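Local coordinates for putative cell adhesion protein (PDB 4H40) that is probably a fimbrillin-like subunit of a distinct type of bacterial pilus from the human microbiome, with a putative role in cell adhesion, at residues E41-R46 with Y147-M152; C92-N97 with S121-L126; G193-E198 with K274-P279. One frame throughout, in Å; residues are numbered along the deposited sequence.

Interaction 1. Residues E41-R46 with Y147-M152; sequences ETLKDR and YTQTAM
Thr42 and Leu43 press against Tyr147, Gln149 and Thr150 where two irregular loops of this all-beta fimbrillin-like fold pack together: loop 41-46, which lies between strand 23-24 and strand 56-62, and loop 147-152, just ahead of strand 153-157. No hydrogen bond links the two segments, so between the two segments themselves the contact is van der Waals. At the start, Glu41 points away from the other loop. Thr42 comes next and turns its methyl to the tyrosine: with CG2 trans to the backbone N, that methyl meets Tyr147 CE1 at 3.7 Å, while OG1 is hydrogen-bonded to Asp39 instead. Leu43 is the buried centre. Its CD1 branch touches two neighbours, lying 3.6 Å from Tyr147 CB and 3.7 Å from Thr150 CG2, and the leucine crosses both side chains at roughly a right angle. Tyr24 of strand 23-24 and Ile178 of strand 177-190 also touch Leu43, which ties the loops to these two strands. Gln149 runs antiparallel to the leucine side chain. A bend at its chi2 (87°) carries the amide alongside, with Gln149 OE1 3.6 Å from Leu43 CB. The amide nitrogen is anchored to Gly40 O, one of the polar links between the loops, beside a backbone bond of Thr148 with Asp39; Thr148 OG1 gives OE1 a weak hydrogen bond. Thr150, whose CG2 meets the same leucine methyl, keeps OG1 at the edge of the Tyr147 ring, in its plane, and bonds it to Asp144 O. Lys44 barely touches the partner loop; its NZ turns back to make a weak salt bridge with Glu41 OE1 at 3.4 Å. The segment closes as a type I turn, with Arg46 N bonded to Leu43 O at 3.1 Å.

Interaction 2. Residues C92-N97 with S121-L126; sequences CEVDDN and SPAKAL
In this fimbrillin-like fold the loop leaving strand 88-94 meets the inverse gamma turn that follows strand 113-121, with Val94, Asp96 and Asn97 touching residues 122-125. The turn is centred on Ala123 and closed by Lys124 N bonding to Pro122 O at 2.7 Å; a cis peptide precedes Pro122. One hydrogen bond crosses between the segments, from Ala125 N to Asp96 O, 2.9 Å long and nearly straight at 167°, with the donor tilted 31° out of the carbonyl plane. The same Asp96 O also receives a CA-H...O contact from Lys124 CA, so consecutive residues Lys124 and Ala125 both approach one carbonyl. Beside this bond the Asp96 side chain lies along the methyl of Ala125, OD1 being 3.5 Å from Ala125 CB. Asn97 offers mainly its backbone: the Asn97 carbonyl oxygen packs 3.6 Å from Lys124 CG and 3.7 Å from Pro122 CB. Further back, Val94 sends CG2 toward the turn, 3.9 Å from Ala123 CB; with CG1 trans to the carbonyl carbon (chi1 -68°), CG2 falls between the valine's backbone N and carbonyl carbon. Asp95 OD1 steadies the loop itself, bonding to Ala99 N and weakly to Asn97 N. Lys124 directs its amine away to a salt bridge with Glu138 and a bond to Asn133 O. Strands 56-62 and 74-79 adjoin the contact: Arg58 holds the carbonyls of Ala123 and Lys124, while Ala75 touches both Val94 and Ala123.

Interaction 3. Residues G193-E198 with K274-P279; sequences GVHTLE and KVNGNP
Backbone hydrogen bonds set the antiparallel register between Glu198 and Lys274, a hydrogen-bonded pair: Lys274 N meets Glu198 O at 2.9 Å, and Glu198 N returns a bond to Lys274 O at 3.2 Å. Leu197 and Val275 form the adjoining non-hydrogen-bonded pair, beyond which Asn276 N bonds to Thr196 O at 2.8 Å.

Side-chain bonds come from Asn276, whose amide grips the incoming loop. ND2 donates to Gly193 O at 2.8 Å, close to the amide plane; OD1 accepts from both His195 N and Thr196 N in its carbonyl plane. Three bonds thus fix the amide's rotation, and its plane lies 27° from that of the His195 ring.

A water adds a further link. It accepts from Thr196 OG1 (2.7 Å) and Gly277 N, and donates to Lys274 O and Glu198 OE1. Glu198 and Lys274 run side by side, though their charged atoms are not in contact.

Apolar contacts occupy the face carrying Leu197 and Val275. Val194 CG2 sits 3.9 Å from Val275 CG1, and Val303 of strand 296-305 touches both valines.

Asn276-Gly277 forms the centre of a type I' turn from Val275 to Asn278, the classic two-residue beta hairpin, here joining strands 266-275 and 278-287 at the end of a four-stranded antiparallel sheet.

In the fold
Interaction 1 is partly buried, while interactions 2 and 3 lie at the surface. The first two do not touch, their centres being 25 Å apart, but both meet strand 113-121: interaction 2 follows its end, and Met152 of interaction 1 touches it. Interaction 3 sits on the other side of the chain's centre from interaction 1, with about 44 Å between their centres, yet strand 177-190 touches side chains of both. Chemistry follows place: loops 41-46 and 147-152 rely on van der Waals packing of a leucine, a tyrosine and a glutamine, 92-97 with 121-126 adds a single backbone bond, and 193-198 with 274-279 combines strand pairing, three hydrogen bonds of an asparagine amide and a water.

Interaction 1. Residues E41-R46 with Y147-M152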
loop_
_atom_site.group_PDB
_atom_site.type_symbol
_atom_site.label_atom_id
_atom_site.label_comp_id
_atom_site.label_asym_id
_atom_site.label_seq_id
_atom_site.Cartn_x
_atom_site.Cartn_y
_atom_site.Cartn_z
ATOM N N GLU B 41 29.113 6.304 -1.038
ATOM C CA GLU B 41 28.293 6.746 0.088
ATOM C C GLU B 41 27.127 5.818 0.466
ATOM O O GLU B 41 26.700 5.856 1.616
ATOM C CB GLU B 41 27.735 8.148 -0.208
ATOM C CG GLU B 41 28.788 9.245 -0.177
ATOM C CD GLU B 41 29.433 9.505 1.172
ATOM O OE1 GLU B 41 28.707 9.876 2.123
ATOM O OE2 GLU B 41 30.673 9.347 1.270
ATOM N N THR B 42 26.581 5.042 -0.481
ATOM C CA THR B 42 25.427 4.181 -0.238
ATOM C C THR B 42 25.725 3.101 0.822
ATOM O O THR B 42 24.885 2.858 1.701
ATOM C CB THR B 42 24.963 3.584 -1.572
ATOM O OG1 THR B 42 24.342 4.621 -2.330
ATOM C CG2 THR B 42 23.987 2.430 -1.413
ATOM N N LEU B 43 26.921 2.495 0.759
ATOM C CA LEU B 43 27.298 1.393 1.637
ATOM C C LEU B 43 28.219 1.778 2.791
ATOM O O LEU B 43 28.592 0.890 3.567
ATOM C CB LEU B 43 27.990 0.292 0.807
ATOM C CG LEU B 43 27.274 -0.255 -0.412
ATOM C CD1 LEU B 43 28.096 -1.328 -1.050
ATOM C CD2 LEU B 43 25.885 -0.751 -0.069
ATOM N N LYS B 44 28.597 3.063 2.920
ATOM C CA LYS B 44 29.548 3.480 3.961
ATOM C C LYS B 44 29.129 2.999 5.372
ATOM O O LYS B 44 29.958 2.370 6.039
ATOM C CB LYS B 44 29.884 5.000 3.941
ATOM C CG LYS B 44 28.733 5.980 4.141
ATOM C CD LYS B 44 29.248 7.383 4.477
ATOM C CE LYS B 44 28.167 8.283 5.028
ATOM N NZ LYS B 44 28.724 9.583 5.492
ATOM N N ASP B 45 27.854 3.193 5.776
ATOM C CA ASP B 45 27.373 2.776 7.105
ATOM C C ASP B 45 26.619 1.443 7.089
ATOM O O ASP B 45 25.851 1.157 8.011
ATOM C CB ASP B 45 26.469 3.859 7.707
ATOM C CG ASP B 45 27.107 5.221 7.805
ATOM O OD1 ASP B 45 28.352 5.288 7.965
ATOM O OD2 ASP B 45 26.365 6.219 7.751
ATOM N N ARG B 46 26.824 0.638 6.044
ATOM C CA ARG B 46 26.160 -0.649 5.930
ATOM C C ARG B 46 27.013 -1.734 6.554
ATOM O O ARG B 46 28.225 -1.773 6.303
ATOM C CB ARG B 46 25.845 -0.978 4.469
ATOM C CG ARG B 46 24.673 -0.171 3.913
ATOM C CD ARG B 46 23.335 -0.866 4.055
ATOM N NE ARG B 46 23.314 -2.189 3.437
ATOM C CZ ARG B 46 22.972 -2.415 2.176
ATOM N NH1 ARG B 46 22.657 -1.402 1.374
ATOM N NH2 ARG B 46 22.958 -3.648 1.698
ATOM N N TYR B 147 29.065 0.397 -6.693
ATOM C CA TYR B 147 29.575 0.908 -5.411
ATOM C C TYR B 147 31.044 0.632 -5.299
ATOM O O TYR B 147 31.507 -0.396 -5.789
ATOM C CB TYR B 147 28.821 0.312 -4.208
ATOM C CG TYR B 147 27.338 0.149 -4.458
ATOM C CD1 TYR B 147 26.480 1.243 -4.414
ATOM C CD2 TYR B 147 26.807 -1.083 -4.831
ATOM C CE1 TYR B 147 25.124 1.111 -4.709
ATOM C CE2 TYR B 147 25.454 -1.225 -5.134
ATOM C CZ TYR B 147 24.615 -0.124 -5.071
ATOM O OH TYR B 147 23.277 -0.260 -5.358
ATOM N N THR B 148 31.789 1.546 -4.672
ATOM C CA THR B 148 33.246 1.445 -4.556
ATOM C C THR B 148 33.669 0.260 -3.688
ATOM O O THR B 148 34.656 -0.422 -4.005
ATOM C CB THR B 148 33.852 2.763 -4.030
ATOM O OG1 THR B 148 33.335 3.056 -2.731
ATOM C CG2 THR B 148 33.584 3.939 -4.951
ATOM N N GLN B 149 32.907 0.003 -2.614
ATOM C CA GLN B 149 33.183 -1.045 -1.632
ATOM C C GLN B 149 33.185 -2.459 -2.256
ATOM O O GLN B 149 33.994 -3.311 -1.852
ATOM C CB GLN B 149 32.153 -0.966 -0.485
ATOM C CG GLN B 149 32.291 0.269 0.420
ATOM C CD GLN B 149 31.542 1.510 -0.047
ATOM O OE1 GLN B 149 30.791 1.516 -1.039
ATOM N NE2 GLN B 149 31.702 2.592 0.698
ATOM N N THR B 150 32.294 -2.672 -3.255
ATOM C CA THR B 150 32.018 -3.936 -3.937
ATOM C C THR B 150 32.580 -3.996 -5.375
ATOM O O THR B 150 32.521 -5.055 -6.016
ATOM C CB THR B 150 30.495 -4.187 -3.953
ATOM O OG1 THR B 150 29.841 -3.178 -4.729
ATOM C CG2 THR B 150 29.903 -4.223 -2.575
ATOM N N ALA B 151 33.144 -2.878 -5.868
ATOM C CA ALA B 151 33.732 -2.770 -7.211
ATOM C C ALA B 151 34.882 -3.737 -7.390
ATOM O O ALA B 151 35.575 -4.076 -6.418
ATOM C CB ALA B 151 34.204 -1.350 -7.464
HETATM N N MSE B 152 35.066 -4.184 -8.646
HETATM C CA MSE B 152 36.094 -5.115 -9.094
HETATM C C MSE B 152 37.486 -4.570 -8.804
HETATM O O MSE B 152 37.747 -3.380 -8.994
HETATM C CB MSE B 152 35.921 -5.392 -10.596
HETATM C CG MSE B 152 37.028 -6.233 -11.201
HETATM SE SE MSE B 152 36.809 -6.551 -13.099
HETATM C CE MSE B 152 36.904 -4.722 -13.737
#

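Interaction 2. Residues C92-N97 with S121-L126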
loop_
_atom_site.group_PDB
_atom_site.type_symbol
_atom_site.label_atom_id
_atom_site.label_comp_id
_atom_site.label_asym_id
_atom_site.label_seq_id
_atom_site.Cartn_x
_atom_site.Cartn_y
_atom_site.Cartn_z
ATOM N N CYS B 92 36.625 -26.451 -4.264
ATOM C CA CYS B 92 35.629 -27.488 -4.500
ATOM C C CYS B 92 35.288 -27.575 -5.990
ATOM O O CYS B 92 35.795 -26.790 -6.800
ATOM C CB CYS B 92 34.382 -27.247 -3.644
ATOM S SG CYS B 92 33.415 -25.782 -4.105
ATOM N N GLU B 93 34.469 -28.572 -6.345
ATOM C CA GLU B 93 33.976 -28.790 -7.701
ATOM C C GLU B 93 32.472 -28.637 -7.658
ATOM O O GLU B 93 31.827 -29.174 -6.749
ATOM C CB GLU B 93 34.409 -30.155 -8.248
ATOM C CG GLU B 93 35.898 -30.249 -8.556
ATOM C CD GLU B 93 36.447 -29.302 -9.610
ATOM O OE1 GLU B 93 35.744 -29.022 -10.608
ATOM O OE2 GLU B 93 37.605 -28.858 -9.444
ATOM N N VAL B 94 31.917 -27.832 -8.576
ATOM C CA VAL B 94 30.480 -27.561 -8.567
ATOM C C VAL B 94 29.824 -27.872 -9.912
ATOM O O VAL B 94 30.511 -28.021 -10.935
ATOM C CB VAL B 94 30.154 -26.103 -8.132
ATOM C CG1 VAL B 94 30.481 -25.868 -6.657
ATOM C CG2 VAL B 94 30.836 -25.069 -9.031
ATOM N N ASP B 95 28.476 -27.949 -9.888
ATOM C CA ASP B 95 27.647 -28.099 -11.076
ATOM C C ASP B 95 27.429 -26.683 -11.666
ATOM O O ASP B 95 27.894 -25.697 -11.078
ATOM C CB ASP B 95 26.317 -28.833 -10.745
ATOM C CG ASP B 95 25.304 -28.132 -9.830
ATOM O OD1 ASP B 95 25.542 -26.961 -9.454
ATOM O OD2 ASP B 95 24.265 -28.753 -9.504
ATOM N N ASP B 96 26.705 -26.562 -12.788
ATOM C CA ASP B 96 26.476 -25.256 -13.417
ATOM C C ASP B 96 25.635 -24.306 -12.532
ATOM O O ASP B 96 25.687 -23.093 -12.733
ATOM C CB ASP B 96 25.854 -25.418 -14.819
ATOM C CG ASP B 96 26.814 -25.922 -15.893
ATOM O OD1 ASP B 96 28.014 -26.160 -15.571
ATOM O OD2 ASP B 96 26.382 -26.044 -17.065
ATOM N N ASN B 97 24.939 -24.839 -11.515
ATOM C CA ASN B 97 24.120 -24.042 -10.605
ATOM C C ASN B 97 24.876 -23.642 -9.332
ATOM O O ASN B 97 24.317 -22.938 -8.495
ATOM C CB ASN B 97 22.840 -24.799 -10.259
ATOM C CG ASN B 97 21.899 -24.915 -11.436
ATOM O OD1 ASN B 97 21.552 -26.020 -11.871
ATOM N ND2 ASN B 97 21.504 -23.779 -12.020
ATOM N N SER B 121 28.203 -15.712 -6.226
ATOM C CA SER B 121 27.762 -16.656 -5.201
ATOM C C SER B 121 26.254 -16.827 -5.325
ATOM O O SER B 121 25.534 -15.823 -5.236
ATOM C CB SER B 121 28.170 -16.220 -3.798
ATOM O OG SER B 121 27.787 -17.209 -2.858
ATOM N N PRO B 122 25.742 -18.043 -5.639
ATOM C CA PRO B 122 26.443 -19.341 -5.805
ATOM C C PRO B 122 27.459 -19.371 -6.953
ATOM O O PRO B 122 27.403 -18.530 -7.855
ATOM C CB PRO B 122 25.294 -20.324 -6.089
ATOM C CG PRO B 122 24.089 -19.684 -5.483
ATOM C CD PRO B 122 24.281 -18.223 -5.765
ATOM N N ALA B 123 28.378 -20.368 -6.921
ATOM C CA ALA B 123 29.430 -20.546 -7.929
ATOM C C ALA B 123 28.849 -21.051 -9.258
ATOM O O ALA B 123 29.276 -22.092 -9.780
ATOM C CB ALA B 123 30.506 -21.498 -7.409
ATOM N N LYS B 124 27.864 -20.298 -9.798
ATOM C CA LYS B 124 27.180 -20.611 -11.054
ATOM C C LYS B 124 28.154 -20.545 -12.232
ATOM O O LYS B 124 29.125 -19.789 -12.188
ATOM C CB LYS B 124 25.979 -19.669 -11.294
ATOM C CG LYS B 124 24.811 -19.905 -10.351
ATOM C CD LYS B 124 23.562 -19.162 -10.827
ATOM C CE LYS B 124 22.402 -20.113 -10.958
ATOM N NZ LYS B 124 21.350 -19.564 -11.847
ATOM N N ALA B 125 27.902 -21.351 -13.276
ATOM C CA ALA B 125 28.741 -21.392 -14.472
ATOM C C ALA B 125 28.516 -20.158 -15.357
ATOM O O ALA B 125 27.393 -19.651 -15.462
ATOM C CB ALA B 125 28.459 -22.655 -15.256
ATOM N N LEU B 126 29.594 -19.669 -15.976
ATOM C CA LEU B 126 29.523 -18.513 -16.860
ATOM C C LEU B 126 28.932 -18.922 -18.191
ATOM O O LEU B 126 29.255 -19.997 -18.703
ATOM C CB LEU B 126 30.898 -17.858 -17.072
ATOM C CG LEU B 126 31.622 -17.357 -15.831
ATOM C CD1 LEU B 126 33.099 -17.227 -16.087
ATOM C CD2 LEU B 126 31.044 -16.062 -15.332
#

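Interaction 3. Residues G193-E198 with K274-P279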
loop_
_atom_site.group_PDB
_atom_site.type_symbol
_atom_site.label_atom_id
_atom_site.label_comp_id
_atom_site.label_asym_id
_atom_site.label_seq_id
_atom_site.Cartn_x
_atom_site.Cartn_y
_atom_site.Cartn_z
ATOM N N GLY B 193 -9.112 -16.428 15.532
ATOM C CA GLY B 193 -9.766 -17.672 15.153
ATOM C C GLY B 193 -8.929 -18.633 14.340
ATOM O O GLY B 193 -9.436 -19.676 13.926
ATOM N N VAL B 194 -7.654 -18.294 14.082
ATOM C CA VAL B 194 -6.757 -19.147 13.291
ATOM C C VAL B 194 -5.932 -19.975 14.250
ATOM O O VAL B 194 -5.170 -19.438 15.056
ATOM C CB VAL B 194 -5.890 -18.347 12.287
ATOM C CG1 VAL B 194 -4.968 -19.276 11.503
ATOM C CG2 VAL B 194 -6.777 -17.545 11.333
ATOM N N HIS B 195 -6.145 -21.281 14.204
ATOM C CA HIS B 195 -5.496 -22.251 15.066
ATOM C C HIS B 195 -4.342 -22.895 14.343
ATOM O O HIS B 195 -3.299 -23.128 14.938
ATOM C CB HIS B 195 -6.512 -23.304 15.517
ATOM C CG HIS B 195 -7.688 -22.725 16.230
ATOM N ND1 HIS B 195 -7.534 -21.977 17.381
ATOM C CD2 HIS B 195 -9.001 -22.782 15.921
ATOM C CE1 HIS B 195 -8.756 -21.611 17.736
ATOM N NE2 HIS B 195 -9.669 -22.068 16.885
ATOM N N THR B 196 -4.534 -23.217 13.066
ATOM C CA THR B 196 -3.512 -23.840 12.228
ATOM C C THR B 196 -3.419 -23.066 10.928
ATOM O O THR B 196 -4.436 -22.721 10.328
ATOM C CB THR B 196 -3.775 -25.341 11.972
ATOM O OG1 THR B 196 -4.930 -25.479 11.149
ATOM C CG2 THR B 196 -3.917 -26.148 13.241
ATOM N N LEU B 197 -2.185 -22.816 10.497
ATOM C CA LEU B 197 -1.860 -22.069 9.305
ATOM C C LEU B 197 -0.644 -22.724 8.675
ATOM O O LEU B 197 0.446 -22.696 9.243
ATOM C CB LEU B 197 -1.613 -20.600 9.710
ATOM C CG LEU B 197 -0.938 -19.632 8.744
ATOM C CD1 LEU B 197 -1.834 -19.305 7.565
ATOM C CD2 LEU B 197 -0.494 -18.371 9.482
ATOM N N GLU B 198 -0.845 -23.334 7.510
ATOM C CA GLU B 198 0.191 -24.025 6.747
ATOM C C GLU B 198 0.182 -23.543 5.311
ATOM O O GLU B 198 -0.779 -22.904 4.888
ATOM C CB GLU B 198 -0.050 -25.550 6.764
ATOM C CG GLU B 198 0.050 -26.236 8.116
ATOM C CD GLU B 198 -0.638 -27.590 8.121
ATOM O OE1 GLU B 198 -1.885 -27.627 8.250
ATOM O OE2 GLU B 198 0.064 -28.610 7.928
ATOM N N LYS B 274 -3.532 -23.278 4.049
ATOM C CA LYS B 274 -4.432 -24.199 4.722
ATOM C C LYS B 274 -4.745 -23.590 6.075
ATOM O O LYS B 274 -3.940 -23.690 6.990
ATOM C CB LYS B 274 -3.801 -25.597 4.832
ATOM C CG LYS B 274 -4.789 -26.709 5.115
ATOM C CD LYS B 274 -4.056 -28.026 5.125
ATOM C CE LYS B 274 -4.999 -29.195 5.021
ATOM N NZ LYS B 274 -4.272 -30.478 5.204
ATOM N N VAL B 275 -5.871 -22.899 6.177
ATOM C CA VAL B 275 -6.324 -22.233 7.402
ATOM C C VAL B 275 -7.311 -23.156 8.123
ATOM O O VAL B 275 -8.306 -23.566 7.541
ATOM C CB VAL B 275 -6.935 -20.831 7.119
ATOM C CG1 VAL B 275 -7.282 -20.114 8.414
ATOM C CG2 VAL B 275 -5.981 -19.984 6.283
ATOM N N ASN B 276 -6.999 -23.508 9.377
ATOM C CA ASN B 276 -7.791 -24.399 10.223
ATOM C C ASN B 276 -8.233 -25.672 9.476
ATOM O O ASN B 276 -9.372 -26.122 9.630
ATOM C CB ASN B 276 -8.990 -23.660 10.816
ATOM C CG ASN B 276 -8.622 -22.557 11.770
ATOM O OD1 ASN B 276 -7.534 -22.536 12.355
ATOM N ND2 ASN B 276 -9.541 -21.626 11.970
ATOM N N GLY B 277 -7.316 -26.240 8.693
ATOM C CA GLY B 277 -7.523 -27.465 7.924
ATOM C C GLY B 277 -8.207 -27.320 6.580
ATOM O O GLY B 277 -8.285 -28.297 5.836
ATOM N N ASN B 278 -8.724 -26.127 6.252
ATOM C CA ASN B 278 -9.409 -25.913 4.975
ATOM C C ASN B 278 -8.525 -25.126 3.996
ATOM O O ASN B 278 -7.919 -24.122 4.395
ATOM C CB ASN B 278 -10.746 -25.187 5.162
ATOM C CG ASN B 278 -11.521 -25.545 6.411
ATOM O OD1 ASN B 278 -11.694 -24.705 7.313
ATOM N ND2 ASN B 278 -12.019 -26.785 6.492
ATOM N N PRO B 279 -8.466 -25.538 2.704
ATOM C CA PRO B 279 -7.666 -24.782 1.724
ATOM C C PRO B 279 -8.302 -23.440 1.386
ATOM O O PRO B 279 -9.524 -23.357 1.202
ATOM C CB PRO B 279 -7.648 -25.701 0.494
ATOM C CG PRO B 279 -8.149 -27.027 0.971
ATOM C CD PRO B 279 -9.116 -26.691 2.061
HETATM O O HOH W 1 -4.392 -25.851 8.564
#